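Local coordinates for arsenate Reductase (Corynebacterium glutamicum, PDB 3T38), which reduces arsenate to arsenite in a thioredoxin-dependent manner, on a low molecular weight tyrosine phosphatase fold, at residues V28-S41 and F62-K76. Residues are numbered along the deposited sequence; the frame is centred on the assembly and turned at random.
Sequences VFSAETINRYIFES and FAKDRLHALAVAEGK. With D1D ((4S,5S)-1,2-dithiane-4,5-diol), chain C.
Helices 31-41 and 62-73 are steeply inclined, 137° between N-to-C directions; their axes approach to 9.1 Å, the CA atoms of Ile38 and Ala63 to 5.5 Å. Tyr37 is the knob of this pair, set among Ala63, Arg66, Leu67 and Leu70. Leu67 CD2 makes a CH-pi contact over one face of the Tyr37 ring, 3.8 Å from the centroid. The dithiane diol covers the opposite face with C4, and Arg66 CB meets the ring edge at Tyr37 CE1 (3.5 Å). With chi3 bent to 77°, the Arg66 guanidinium turns one face to Tyr37 CE1. Its NH1 donates to Ser41 OG (2.9 Å, 138° at the hydrogen), and Ser41 OG in turn donates to Tyr37 O, which already accepts from Ser41 N. Further along, Phe29 lies between Leu70 CD2 over one face and Val28 CG1 over the other. Its edge faces Ala71 N and Glu74 OE1. Asp149 OD2 hydrogen-bonds Tyr37 OH and salt-bridges Arg66 NE, tying the pair to helix 148-153. Arg66 NH2 lies 3.3 Å from S4 of the ligand. The buried guanidinium is thus fixed from several sides, and its charge is probably balanced by Asp149 while it lines the diol pocket.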
ATOM      1  N   VAL A  28       1.584  17.581  15.957  1.00 52.85           N
ATOM      2  CA  VAL A  28       2.280  16.294  15.919  1.00 51.62           C
ATOM      3  C   VAL A  28       2.786  15.917  14.517  1.00 49.96           C
ATOM      4  O   VAL A  28       3.979  15.658  14.298  1.00 51.37           O
ATOM      5  CB  VAL A  28       1.358  15.173  16.484  1.00 48.93           C
ATOM      6  CG1 VAL A  28       2.010  13.799  16.411  1.00 48.35           C
ATOM      7  CG2 VAL A  28       0.943  15.520  17.930  1.00 54.88           C
ATOM      8  N   PHE A  29       1.863  15.872  13.565  1.00 47.71           N
ATOM      9  CA  PHE A  29       2.218  15.636  12.179  1.00 46.45           C
ATOM     10  C   PHE A  29       1.672  16.749  11.335  1.00 46.92           C
ATOM     11  O   PHE A  29       0.624  17.305  11.683  1.00 45.94           O
ATOM     12  CB  PHE A  29       1.637  14.290  11.692  1.00 42.34           C
ATOM     13  CG  PHE A  29       2.159  13.114  12.445  1.00 40.99           C
ATOM     14  CD1 PHE A  29       3.537  12.932  12.606  1.00 43.52           C
ATOM     15  CD2 PHE A  29       1.291  12.203  13.021  1.00 39.48           C
ATOM     16  CE1 PHE A  29       4.023  11.860  13.312  1.00 41.99           C
ATOM     17  CE2 PHE A  29       1.781  11.087  13.722  1.00 39.05           C
ATOM     18  CZ  PHE A  29       3.127  10.927  13.867  1.00 40.81           C
ATOM     19  N   SER A  30       2.400  17.055  10.251  1.00 45.90           N
ATOM     20  CA  SER A  30       1.913  17.881   9.130  1.00 48.04           C
ATOM     21  C   SER A  30       0.580  17.364   8.621  1.00 46.13           C
ATOM     22  O   SER A  30       0.389  16.104   8.425  1.00 44.64           O
ATOM     23  CB  SER A  30       2.898  17.880   7.947  1.00 48.95           C
ATOM     24  OG  SER A  30       4.262  17.889   8.380  1.00 53.05           O
ATOM     25  N   ALA A  31      -0.331  18.331   8.454  1.00 46.29           N
ATOM     26  CA  ALA A  31      -1.609  18.192   7.763  1.00 44.75           C
ATOM     27  C   ALA A  31      -1.470  17.467   6.423  1.00 42.49           C
ATOM     28  O   ALA A  31      -2.318  16.671   6.084  1.00 40.74           O
ATOM     29  CB  ALA A  31      -2.222  19.508   7.550  1.00 46.54           C
ATOM     30  N   GLU A  32      -0.410  17.764   5.677  1.00 42.56           N
ATOM     31  CA  GLU A  32      -0.144  17.089   4.412  1.00 41.40           C
ATOM     32  C   GLU A  32       0.047  15.601   4.668  1.00 37.41           C
ATOM     33  O   GLU A  32      -0.519  14.790   3.961  1.00 35.62           O
ATOM     34  CB  GLU A  32       1.044  17.714   3.634  1.00 43.52           C
ATOM     35  CG  GLU A  32       2.293  17.922   4.477  1.00 48.19           C
ATOM     36  CD  GLU A  32       3.344  18.812   3.855  1.00 55.75           C
ATOM     37  OE1 GLU A  32       4.517  18.332   3.754  1.00 52.85           O
ATOM     38  OE2 GLU A  32       3.002  19.994   3.518  1.00 58.21           O
ATOM     39  N   THR A  33       0.801  15.242   5.709  1.00 35.86           N
ATOM     40  CA  THR A  33       0.969  13.817   6.056  1.00 32.85           C
ATOM     41  C   THR A  33      -0.374  13.177   6.461  1.00 30.43           C
ATOM     42  O   THR A  33      -0.726  12.130   5.922  1.00 27.80           O
ATOM     43  CB  THR A  33       2.074  13.636   7.104  1.00 32.01           C
ATOM     44  OG1 THR A  33       3.292  14.139   6.551  1.00 35.30           O
ATOM     45  CG2 THR A  33       2.277  12.197   7.492  1.00 32.32           C
ATOM     46  N   ILE A  34      -1.107  13.840   7.348  1.00 31.00           N
ATOM     47  CA  ILE A  34      -2.416  13.433   7.808  1.00 31.97           C
ATOM     48  C   ILE A  34      -3.411  13.216   6.676  1.00 32.21           C
ATOM     49  O   ILE A  34      -4.088  12.134   6.649  1.00 30.86           O
ATOM     50  CB  ILE A  34      -3.105  14.431   8.786  1.00 35.29           C
ATOM     51  CG1 ILE A  34      -2.219  14.755   9.997  1.00 37.76           C
ATOM     52  CG2 ILE A  34      -4.483  13.862   9.234  1.00 34.63           C
ATOM     53  CD1 ILE A  34      -1.753  13.494  10.718  1.00 37.23           C
ATOM     54  N   ASN A  35      -3.539  14.207   5.781  1.00 31.71           N
ATOM     55  CA  ASN A  35      -4.355  13.996   4.590  1.00 32.36           C
ATOM     56  C   ASN A  35      -3.933  12.782   3.716  1.00 30.35           C
ATOM     57  O   ASN A  35      -4.793  12.015   3.299  1.00 28.86           O
ATOM     58  CB  ASN A  35      -4.562  15.310   3.825  1.00 35.89           C
ATOM     59  CG  ASN A  35      -5.335  16.337   4.684  1.00 44.54           C
ATOM     60  OD1 ASN A  35      -5.685  16.031   5.850  1.00 50.81           O
ATOM     61  ND2 ASN A  35      -5.572  17.556   4.155  1.00 52.66           N
ATOM     62  N   ARG A  36      -2.636  12.562   3.469  1.00 29.21           N
ATOM     63  CA  ARG A  36      -2.241  11.360   2.705  1.00 29.00           C
ATOM     64  C   ARG A  36      -2.590  10.110   3.423  1.00 27.79           C
ATOM     65  O   ARG A  36      -2.920   9.087   2.807  1.00 29.52           O
ATOM     66  CB  ARG A  36      -0.716  11.304   2.440  1.00 29.73           C
ATOM     67  CG  ARG A  36      -0.248  12.414   1.498  1.00 35.31           C
ATOM     68  CD  ARG A  36      -0.756  12.105   0.059  1.00 36.18           C
ATOM     69  NE  ARG A  36      -2.067  12.642  -0.185  1.00 33.39           N
ATOM     70  CZ  ARG A  36      -2.953  12.137  -1.053  1.00 35.21           C
ATOM     71  NH1 ARG A  36      -2.691  11.030  -1.737  1.00 34.91           N
ATOM     72  NH2 ARG A  36      -4.126  12.730  -1.211  1.00 29.13           N
ATOM     73  N   TYR A  37      -2.501  10.152   4.742  1.00 27.75           N
ATOM     74  CA  TYR A  37      -2.793   8.985   5.544  1.00 26.38           C
ATOM     75  C   TYR A  37      -4.153   8.444   5.275  1.00 26.42           C
ATOM     76  O   TYR A  37      -4.345   7.232   5.022  1.00 25.58           O
ATOM     77  CB  TYR A  37      -2.591   9.222   7.032  1.00 27.28           C
ATOM     78  CG  TYR A  37      -1.315   8.580   7.460  1.00 24.79           C
ATOM     79  CD1 TYR A  37      -1.304   7.287   8.009  1.00 28.52           C
ATOM     80  CD2 TYR A  37      -0.108   9.244   7.329  1.00 28.15           C
ATOM     81  CE1 TYR A  37      -0.079   6.671   8.398  1.00 28.12           C
ATOM     82  CE2 TYR A  37       1.112   8.634   7.731  1.00 28.72           C
ATOM     83  CZ  TYR A  37       1.109   7.375   8.253  1.00 26.21           C
ATOM     84  OH  TYR A  37       2.331   6.803   8.608  1.00 31.70           O
ATOM     85  N   ILE A  38      -5.120   9.324   5.274  1.00 27.12           N
ATOM     86  CA  ILE A  38      -6.460   8.829   5.033  1.00 26.98           C
ATOM     87  C   ILE A  38      -6.765   8.401   3.583  1.00 25.24           C
ATOM     88  O   ILE A  38      -7.400   7.365   3.372  1.00 24.42           O
ATOM     89  CB  ILE A  38      -7.460   9.770   5.611  1.00 27.83           C
ATOM     90  CG1 ILE A  38      -8.847   9.397   5.168  1.00 29.99           C
ATOM     91  CG2 ILE A  38      -7.112  11.185   5.234  1.00 34.35           C
ATOM     92  CD1 ILE A  38      -9.559  10.561   4.633  1.00 39.57           C
ATOM     93  N   PHE A  39      -6.363   9.195   2.599  1.00 25.71           N
ATOM     94  CA  PHE A  39      -6.689   8.841   1.223  1.00 25.65           C
ATOM     95  C   PHE A  39      -5.855   7.645   0.737  1.00 24.42           C
ATOM     96  O   PHE A  39      -6.386   6.803  -0.009  1.00 25.33           O
ATOM     97  CB  PHE A  39      -6.529   9.994   0.259  1.00 25.91           C
ATOM     98  CG  PHE A  39      -7.633  11.039   0.373  1.00 27.76           C
ATOM     99  CD1 PHE A  39      -7.473  12.149   1.216  1.00 23.59           C
ATOM    100  CD2 PHE A  39      -8.796  10.928  -0.382  1.00 24.18           C
ATOM    101  CE1 PHE A  39      -8.457  13.120   1.347  1.00 25.24           C
ATOM    102  CE2 PHE A  39      -9.808  11.919  -0.273  1.00 31.71           C
ATOM    103  CZ  PHE A  39      -9.644  13.011   0.603  1.00 26.91           C
ATOM    104  N   GLU A  40      -4.579   7.573   1.152  1.00 23.22           N
ATOM    105  CA  GLU A  40      -3.735   6.465   0.776  1.00 22.46           C
ATOM    106  C   GLU A  40      -4.214   5.202   1.446  1.00 23.09           C
ATOM    107  O   GLU A  40      -4.211   4.117   0.844  1.00 23.07           O
ATOM    108  CB  GLU A  40      -2.250   6.736   1.055  1.00 22.72           C
ATOM    109  CG  GLU A  40      -1.706   7.905   0.229  1.00 25.06           C
ATOM    110  CD  GLU A  40      -1.780   7.674  -1.315  1.00 29.11           C
ATOM    111  OE1 GLU A  40      -2.078   6.555  -1.780  1.00 29.36           O
ATOM    112  OE2 GLU A  40      -1.517   8.629  -2.076  1.00 30.70           O
ATOM    113  N   SER A  41      -4.634   5.312   2.709  1.00 22.89           N
ATOM    114  CA  SER A  41      -5.190   4.135   3.354  1.00 22.66           C
ATOM    115  C   SER A  41      -6.443   3.563   2.684  1.00 22.06           C
ATOM    116  O   SER A  41      -6.581   2.332   2.553  1.00 20.80           O
ATOM    117  CB  SER A  41      -5.492   4.421   4.813  1.00 22.39           C
ATOM    118  OG  SER A  41      -4.281   4.413   5.512  1.00 25.27           O
ATOM    119  N   PHE A  62      -8.039   2.055  10.043  1.00 26.48           N
ATOM    120  CA  PHE A  62      -6.666   1.813   9.570  1.00 25.46           C
ATOM    121  C   PHE A  62      -5.736   3.058   9.600  1.00 25.25           C
ATOM    122  O   PHE A  62      -4.641   3.015  10.139  1.00 25.30           O
ATOM    123  CB  PHE A  62      -6.760   1.293   8.145  1.00 24.81           C
ATOM    124  CG  PHE A  62      -5.511   0.732   7.617  1.00 22.45           C
ATOM    125  CD1 PHE A  62      -4.571   0.146   8.456  1.00 18.55           C
ATOM    126  CD2 PHE A  62      -5.279   0.753   6.243  1.00 22.54           C
ATOM    127  CE1 PHE A  62      -3.411  -0.421   7.902  1.00 19.04           C
ATOM    128  CE2 PHE A  62      -4.126   0.222   5.694  1.00 18.40           C
ATOM    129  CZ  PHE A  62      -3.196  -0.376   6.530  1.00 20.72           C
ATOM    130  N   ALA A  63      -6.172   4.169   9.056  1.00 25.33           N
ATOM    131  CA  ALA A  63      -5.395   5.398   9.193  1.00 25.74           C
ATOM    132  C   ALA A  63      -5.138   5.778  10.616  1.00 26.02           C
ATOM    133  O   ALA A  63      -4.001   6.091  10.927  1.00 27.69           O
ATOM    134  CB  ALA A  63      -6.050   6.600   8.419  1.00 26.29           C
ATOM    135  N   LYS A  64      -6.166   5.804  11.462  1.00 26.30           N
ATOM    136  CA  LYS A  64      -6.021   6.176  12.876  1.00 27.54           C
ATOM    137  C   LYS A  64      -5.046   5.227  13.612  1.00 27.15           C
ATOM    138  O   LYS A  64      -4.194   5.667  14.419  1.00 24.98           O
ATOM    139  CB  LYS A  64      -7.389   6.178  13.587  1.00 30.15           C
ATOM    140  CG  LYS A  64      -8.290   7.378  13.185  1.00 33.51           C
ATOM    141  CD  LYS A  64      -9.513   7.545  14.050  1.00 39.98           C
ATOM    142  CE  LYS A  64     -10.242   8.858  13.675  1.00 44.00           C
ATOM    143  NZ  LYS A  64     -11.572   9.064  14.372  1.00 48.60           N
ATOM    144  N   ASP A  65      -5.111   3.924  13.297  1.00 27.08           N
ATOM    145  CA  ASP A  65      -4.180   3.027  13.919  1.00 28.03           C
ATOM    146  C   ASP A  65      -2.786   3.298  13.417  1.00 26.88           C
ATOM    147  O   ASP A  65      -1.820   3.288  14.200  1.00 28.32           O
ATOM    148  CB  ASP A  65      -4.520   1.529  13.782  1.00 29.78           C
ATOM    149  CG  ASP A  65      -3.597   0.654  14.748  1.00 38.39           C
ATOM    150  OD1 ASP A  65      -3.091   1.204  15.825  1.00 44.61           O
ATOM    151  OD2 ASP A  65      -3.340  -0.530  14.448  1.00 42.00           O
ATOM    152  N   ARG A  66      -2.667   3.573  12.121  1.00 26.00           N
ATOM    153  CA  ARG A  66      -1.356   3.879  11.509  1.00 26.42           C
ATOM    154  C   ARG A  66      -0.704   5.167  12.056  1.00 26.96           C
ATOM    155  O   ARG A  66       0.478   5.188  12.411  1.00 28.10           O
ATOM    156  CB  ARG A  66      -1.471   3.933   9.992  1.00 25.60           C
ATOM    157  CG  ARG A  66      -1.542   2.559   9.349  1.00 24.00           C
ATOM    158  CD  ARG A  66      -1.792   2.709   7.871  1.00 23.24           C
ATOM    159  NE  ARG A  66      -0.532   3.111   7.242  1.00 25.22           N
ATOM    160  CZ  ARG A  66      -0.418   3.562   6.001  1.00 25.75           C
ATOM    161  NH1 ARG A  66      -1.500   3.779   5.251  1.00 21.85           N
ATOM    162  NH2 ARG A  66       0.795   3.828   5.522  1.00 29.82           N
ATOM    163  N   LEU A  67      -1.493   6.211  12.186  1.00 27.30           N
ATOM    164  CA  LEU A  67      -0.976   7.452  12.785  1.00 29.47           C
ATOM    165  C   LEU A  67      -0.508   7.249  14.205  1.00 29.68           C
ATOM    166  O   LEU A  67       0.488   7.761  14.549  1.00 29.05           O
ATOM    167  CB  LEU A  67      -2.003   8.578  12.709  1.00 28.45           C
ATOM    168  CG  LEU A  67      -2.214   9.101  11.300  1.00 30.39           C
ATOM    169  CD1 LEU A  67      -3.578   9.869  11.193  1.00 31.71           C
ATOM    170  CD2 LEU A  67      -1.038  10.010  10.906  1.00 31.94           C
ATOM    171  N   HIS A  68      -1.236   6.452  15.005  1.00 32.98           N
ATOM    172  CA  HIS A  68      -0.817   6.117  16.381  1.00 33.89           C
ATOM    173  C   HIS A  68       0.491   5.334  16.354  1.00 32.16           C
ATOM    174  O   HIS A  68       1.420   5.699  17.046  1.00 31.64           O
ATOM    175  CB  HIS A  68      -1.901   5.359  17.152  1.00 35.73           C
ATOM    176  CG  HIS A  68      -1.535   5.076  18.588  1.00 41.52           C
ATOM    177  ND1 HIS A  68      -1.690   6.009  19.600  1.00 44.52           N
ATOM    178  CD2 HIS A  68      -1.024   3.962  19.181  1.00 41.76           C
ATOM    179  CE1 HIS A  68      -1.271   5.491  20.744  1.00 45.82           C
ATOM    180  NE2 HIS A  68      -0.862   4.251  20.518  1.00 44.83           N
ATOM    181  N   ALA A  69       0.575   4.285  15.525  1.00 30.48           N
ATOM    182  CA  ALA A  69       1.833   3.595  15.331  1.00 29.52           C
ATOM    183  C   ALA A  69       2.961   4.599  15.015  1.00 30.82           C
ATOM    184  O   ALA A  69       3.998   4.570  15.680  1.00 31.70           O
ATOM    185  CB  ALA A  69       1.740   2.532  14.255  1.00 28.79           C
ATOM    186  N   LEU A  70       2.759   5.511  14.078  1.00 29.94           N
ATOM    187  CA  LEU A  70       3.814   6.475  13.753  1.00 32.09           C
ATOM    188  C   LEU A  70       4.193   7.416  14.912  1.00 34.62           C
ATOM    189  O   LEU A  70       5.362   7.727  15.099  1.00 34.61           O
ATOM    190  CB  LEU A  70       3.431   7.298  12.517  1.00 32.67           C
ATOM    191  CG  LEU A  70       4.468   8.249  11.885  1.00 37.12           C
ATOM    192  CD1 LEU A  70       5.718   7.441  11.408  1.00 36.99           C
ATOM    193  CD2 LEU A  70       3.855   9.005  10.716  1.00 40.00           C
ATOM    194  N   ALA A  71       3.194   7.864  15.662  1.00 35.21           N
ATOM    195  CA  ALA A  71       3.393   8.657  16.882  1.00 37.94           C
ATOM    196  C   ALA A  71       4.310   7.914  17.859  1.00 38.66           C
ATOM    197  O   ALA A  71       5.195   8.498  18.480  1.00 39.19           O
ATOM    198  CB  ALA A  71       2.032   8.914  17.532  1.00 36.86           C
ATOM    199  N   VAL A  72       4.071   6.610  17.990  1.00 38.80           N
ATOM    200  CA  VAL A  72       4.836   5.765  18.916  1.00 40.60           C
ATOM    201  C   VAL A  72       6.263   5.601  18.376  1.00 40.66           C
ATOM    202  O   VAL A  72       7.229   5.873  19.064  1.00 41.82           O
ATOM    203  CB  VAL A  72       4.138   4.399  19.141  1.00 40.17           C
ATOM    204  CG1 VAL A  72       5.056   3.415  19.899  1.00 41.87           C
ATOM    205  CG2 VAL A  72       2.844   4.606  19.924  1.00 40.63           C
ATOM    206  N   ALA A  73       6.375   5.191  17.120  1.00 39.84           N
ATOM    207  CA  ALA A  73       7.659   5.025  16.458  1.00 40.69           C
ATOM    208  C   ALA A  73       8.560   6.221  16.723  1.00 43.34           C
ATOM    209  O   ALA A  73       9.755   6.066  16.922  1.00 43.82           O
ATOM    210  CB  ALA A  73       7.456   4.819  14.951  1.00 38.62           C
ATOM    211  N   GLU A  74       7.965   7.414  16.757  1.00 45.73           N
ATOM    212  CA  GLU A  74       8.708   8.681  16.903  1.00 49.01           C
ATOM    213  C   GLU A  74       8.690   9.281  18.327  1.00 51.69           C
ATOM    214  O   GLU A  74       9.043  10.470  18.551  1.00 54.31           O
ATOM    215  CB  GLU A  74       8.166   9.695  15.913  1.00 49.34           C
ATOM    216  CG  GLU A  74       8.131   9.197  14.506  1.00 50.51           C
ATOM    217  CD  GLU A  74       7.997  10.301  13.476  1.00 57.29           C
ATOM    218  OE1 GLU A  74       7.663  11.481  13.824  1.00 62.77           O
ATOM    219  OE2 GLU A  74       8.248   9.985  12.295  1.00 56.19           O
ATOM    220  N   GLY A  75       8.282   8.447  19.277  1.00 51.55           N
ATOM    221  CA  GLY A  75       8.236   8.807  20.679  1.00 53.98           C
ATOM    222  C   GLY A  75       7.361  10.006  21.007  1.00 56.43           C
ATOM    223  O   GLY A  75       7.735  10.828  21.848  1.00 58.79           O
ATOM    224  N   LYS A  76       6.205  10.095  20.349  1.00 55.57           N
ATOM    225  CA  LYS A  76       5.239  11.167  20.568  1.00 57.29           C
ATOM    226  C   LYS A  76       4.097  10.719  21.500  1.00 57.93           C
ATOM    227  O   LYS A  76       3.146  11.460  21.711  1.00 59.22           O
ATOM    228  CB  LYS A  76       4.667  11.599  19.221  1.00 55.85           C
ATOM    229  CG  LYS A  76       5.609  12.415  18.392  1.00 55.23           C
ATOM    230  CD  LYS A  76       5.072  12.570  16.987  1.00 50.78           C
ATOM    231  CE  LYS A  76       6.141  13.054  15.989  1.00 51.24           C
ATOM    232  NZ  LYS A  76       6.891  14.223  16.477  1.00 48.24           N
TER
HETATM  233  S1  D1D C3236       1.991   6.745   1.451  1.00 47.27           S
HETATM  234  C1  D1D C3236       2.613   8.457   1.513  1.00 35.66           C
HETATM  235  C2  D1D C3236       2.863   8.805   2.935  1.00 33.04           C
HETATM  236  O2  D1D C3236       3.104  10.154   2.990  1.00 31.80           O
HETATM  237  C3  D1D C3236       1.547   8.750   3.674  1.00 39.32           C
HETATM  238  O3  D1D C3236       1.674   9.756   4.564  1.00 33.13           O
HETATM  239  C4  D1D C3236       1.236   7.509   4.467  1.00 42.42           C
HETATM  240  S4  D1D C3236       0.723   6.216   3.290  1.00 53.29           S